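Local structure of transcriptional regulator (Vibrio vulnificus, 4IVN) at residues T40-A45 with T50-V55. The protein probably acts as a DNA-binding transcriptional repressor of the nan operon for sialic acid catabolism, and binds the sugar phosphate N-acetylmannosamine 6-phosphate. Numbering follows the deposited sequence.
Sequences TITDLA and TSEATV
Val55 points both methyls at helix 41-48, where Leu44, Ile41 and Ala45 receive them. With CG1 anti to its backbone N (chi1 177°), that methyl meets Leu44 CD2 at 3.3 Å, tighter than usual, and Ile41 CG1 at 4.2 Å; Val55 CG2 lies 4.0 Å from Ala45 CA. Tyr67, from helix 67-78, touches Ile41, Leu44 and Val55 alike and so extends this apolar cluster to a third helix. Helices 41-48 and 52-61, joined by a short turn inside the RpiR-family DNA-binding domain, form its helix-turn-helix; by analogy with that motif, helix 52-61 would be the recognition helix. Across the turn, Thr50 N donates to Ala45 O at 3.0 Å, nearly straight at 165° about the hydrogen. Thr48 OG1 also bonds Ala45 O, and it pairs with Thr50 OG1. Glu52 packs alongside Ile41, Thr42 and Ala45: its extended chain crosses Ile41 at about a right angle, CG lies 3.9 Å from Ala45 CB, and carboxylate OE2 is 3.6 Å from Thr42 OG1, beyond normal bonding distance. At the start of helix 41-48, Thr40 and Asp43 form a capping box, Asp43 N donating to Thr40 OG1 at 3.1 Å and Thr40 N to Asp43 OD2.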
ATOM      1  N   THR A  40     -12.038  -8.499 -18.504  1.00 34.94           N
ATOM      2  CA  THR A  40     -11.285  -9.731 -18.537  1.00 36.19           C
ATOM      3  C   THR A  40     -11.795 -10.617 -19.658  1.00 34.18           C
ATOM      4  O   THR A  40     -12.842 -10.333 -20.247  1.00 36.16           O
ATOM      5  CB  THR A  40     -11.394 -10.496 -17.201  1.00 34.41           C
ATOM      6  OG1 THR A  40     -12.740 -10.989 -17.023  1.00 33.29           O
ATOM      7  CG2 THR A  40     -10.979  -9.570 -16.061  1.00 30.81           C
ATOM      8  N   ILE A  41     -11.065 -11.689 -19.970  1.00 34.84           N
ATOM      9  CA  ILE A  41     -11.583 -12.583 -21.035  1.00 36.82           C
ATOM     10  C   ILE A  41     -12.948 -13.094 -20.585  1.00 38.44           C
ATOM     11  O   ILE A  41     -13.874 -13.258 -21.435  1.00 37.24           O
ATOM     12  CB  ILE A  41     -10.594 -13.706 -21.375  1.00 36.95           C
ATOM     13  CG1 ILE A  41     -11.096 -14.499 -22.574  1.00 40.02           C
ATOM     14  CG2 ILE A  41     -10.192 -14.475 -20.108  1.00 32.81           C
ATOM     15  CD1 ILE A  41     -10.012 -15.428 -23.079  1.00 43.04           C
ATOM     16  N   THR A  42     -13.091 -13.280 -19.252  1.00 35.28           N
ATOM     17  CA  THR A  42     -14.315 -13.890 -18.623  1.00 36.89           C
ATOM     18  C   THR A  42     -15.493 -12.918 -18.817  1.00 35.03           C
ATOM     19  O   THR A  42     -16.585 -13.319 -19.208  1.00 35.95           O
ATOM     20  CB  THR A  42     -14.132 -14.251 -17.112  1.00 36.99           C
ATOM     21  OG1 THR A  42     -12.825 -14.807 -16.899  1.00 39.80           O
ATOM     22  CG2 THR A  42     -15.169 -15.238 -16.593  1.00 39.76           C
ATOM     23  N   ASP A  43     -15.235 -11.629 -18.687  1.00 35.09           N
ATOM     24  CA  ASP A  43     -16.299 -10.608 -18.993  1.00 36.36           C
ATOM     25  C   ASP A  43     -16.669 -10.542 -20.452  1.00 38.06           C
ATOM     26  O   ASP A  43     -17.863 -10.521 -20.799  1.00 43.89           O
ATOM     27  CB  ASP A  43     -15.797  -9.181 -18.685  1.00 37.67           C
ATOM     28  CG  ASP A  43     -15.699  -8.901 -17.191  1.00 39.98           C
ATOM     29  OD1 ASP A  43     -16.612  -9.286 -16.417  1.00 41.53           O
ATOM     30  OD2 ASP A  43     -14.711  -8.229 -16.814  1.00 43.89           O
ATOM     31  N   LEU A  44     -15.667 -10.457 -21.322  1.00 39.04           N
ATOM     32  CA  LEU A  44     -15.958 -10.330 -22.789  1.00 40.82           C
ATOM     33  C   LEU A  44     -16.807 -11.512 -23.279  1.00 43.83           C
ATOM     34  O   LEU A  44     -17.752 -11.337 -24.078  1.00 44.18           O
ATOM     35  CB  LEU A  44     -14.665 -10.303 -23.576  1.00 39.47           C
ATOM     36  CG  LEU A  44     -14.853 -10.030 -25.063  1.00 45.48           C
ATOM     37  CD1 LEU A  44     -15.762  -8.842 -25.298  1.00 41.22           C
ATOM     38  CD2 LEU A  44     -13.514  -9.840 -25.737  1.00 39.47           C
ATOM     39  N   ALA A  45     -16.475 -12.702 -22.772  1.00 43.67           N
ATOM     40  CA  ALA A  45     -17.231 -13.907 -23.042  1.00 45.17           C
ATOM     41  C   ALA A  45     -18.669 -13.821 -22.552  1.00 45.80           C
ATOM     42  O   ALA A  45     -19.625 -14.087 -23.332  1.00 45.33           O
ATOM     43  CB  ALA A  45     -16.527 -15.146 -22.498  1.00 41.04           C
ATOM     44  N   THR A  50     -20.691 -15.815 -25.560  1.00 45.32           N
ATOM     45  CA  THR A  50     -19.910 -16.727 -26.394  1.00 43.84           C
ATOM     46  C   THR A  50     -18.943 -17.400 -25.426  1.00 46.84           C
ATOM     47  O   THR A  50     -18.787 -16.954 -24.290  1.00 57.26           O
ATOM     48  CB  THR A  50     -19.202 -15.970 -27.581  1.00 45.44           C
ATOM     49  OG1 THR A  50     -18.166 -15.083 -27.093  1.00 46.98           O
ATOM     50  CG2 THR A  50     -20.185 -15.112 -28.364  1.00 44.81           C
ATOM     51  N   SER A  51     -18.255 -18.439 -25.833  1.00 51.12           N
ATOM     52  CA  SER A  51     -17.247 -19.024 -24.947  1.00 51.23           C
ATOM     53  C   SER A  51     -15.967 -18.149 -24.896  1.00 51.03           C
ATOM     54  O   SER A  51     -15.751 -17.261 -25.720  1.00 44.63           O
ATOM     55  CB  SER A  51     -16.896 -20.377 -25.463  1.00 50.13           C
ATOM     56  OG  SER A  51     -16.410 -20.172 -26.757  1.00 53.50           O
ATOM     57  N   GLU A  52     -15.096 -18.429 -23.941  1.00 46.44           N
ATOM     58  CA  GLU A  52     -13.798 -17.815 -23.974  1.00 45.04           C
ATOM     59  C   GLU A  52     -13.008 -18.328 -25.163  1.00 42.54           C
ATOM     60  O   GLU A  52     -12.152 -17.630 -25.685  1.00 44.75           O
ATOM     61  CB  GLU A  52     -13.040 -18.103 -22.693  1.00 45.10           C
ATOM     62  CG  GLU A  52     -13.779 -17.649 -21.463  1.00 50.45           C
ATOM     63  CD  GLU A  52     -12.940 -17.795 -20.197  1.00 54.72           C
ATOM     64  OE1 GLU A  52     -11.735 -18.136 -20.296  1.00 53.04           O
ATOM     65  OE2 GLU A  52     -13.496 -17.534 -19.106  1.00 58.16           O
ATOM     66  N   ALA A  53     -13.280 -19.543 -25.585  1.00 41.68           N
ATOM     67  CA  ALA A  53     -12.594 -20.057 -26.818  1.00 50.52           C
ATOM     68  C   ALA A  53     -12.878 -19.201 -28.079  1.00 46.94           C
ATOM     69  O   ALA A  53     -12.030 -19.044 -28.973  1.00 44.76           O
ATOM     70  CB  ALA A  53     -12.991 -21.496 -27.094  1.00 48.28           C
ATOM     71  N   THR A  54     -14.118 -18.727 -28.169  1.00 48.56           N
ATOM     72  CA  THR A  54     -14.544 -17.904 -29.308  1.00 47.18           C
ATOM     73  C   THR A  54     -13.759 -16.571 -29.279  1.00 45.63           C
ATOM     74  O   THR A  54     -13.202 -16.143 -30.292  1.00 42.99           O
ATOM     75  CB  THR A  54     -16.060 -17.650 -29.308  1.00 48.29           C
ATOM     76  OG1 THR A  54     -16.769 -18.887 -29.305  1.00 54.69           O
ATOM     77  CG2 THR A  54     -16.467 -16.862 -30.575  1.00 46.86           C
ATOM     78  N   VAL A  55     -13.664 -15.974 -28.091  1.00 39.75           N
ATOM     79  CA  VAL A  55     -12.993 -14.684 -27.931  1.00 41.43           C
ATOM     80  C   VAL A  55     -11.526 -14.863 -28.314  1.00 40.01           C
ATOM     81  O   VAL A  55     -10.981 -14.049 -29.060  1.00 40.78           O
ATOM     82  CB  VAL A  55     -13.133 -14.199 -26.459  1.00 41.50           C
ATOM     83  CG1 VAL A  55     -12.383 -12.903 -26.206  1.00 39.61           C
ATOM     84  CG2 VAL A  55     -14.602 -14.022 -26.090  1.00 46.94           C
TER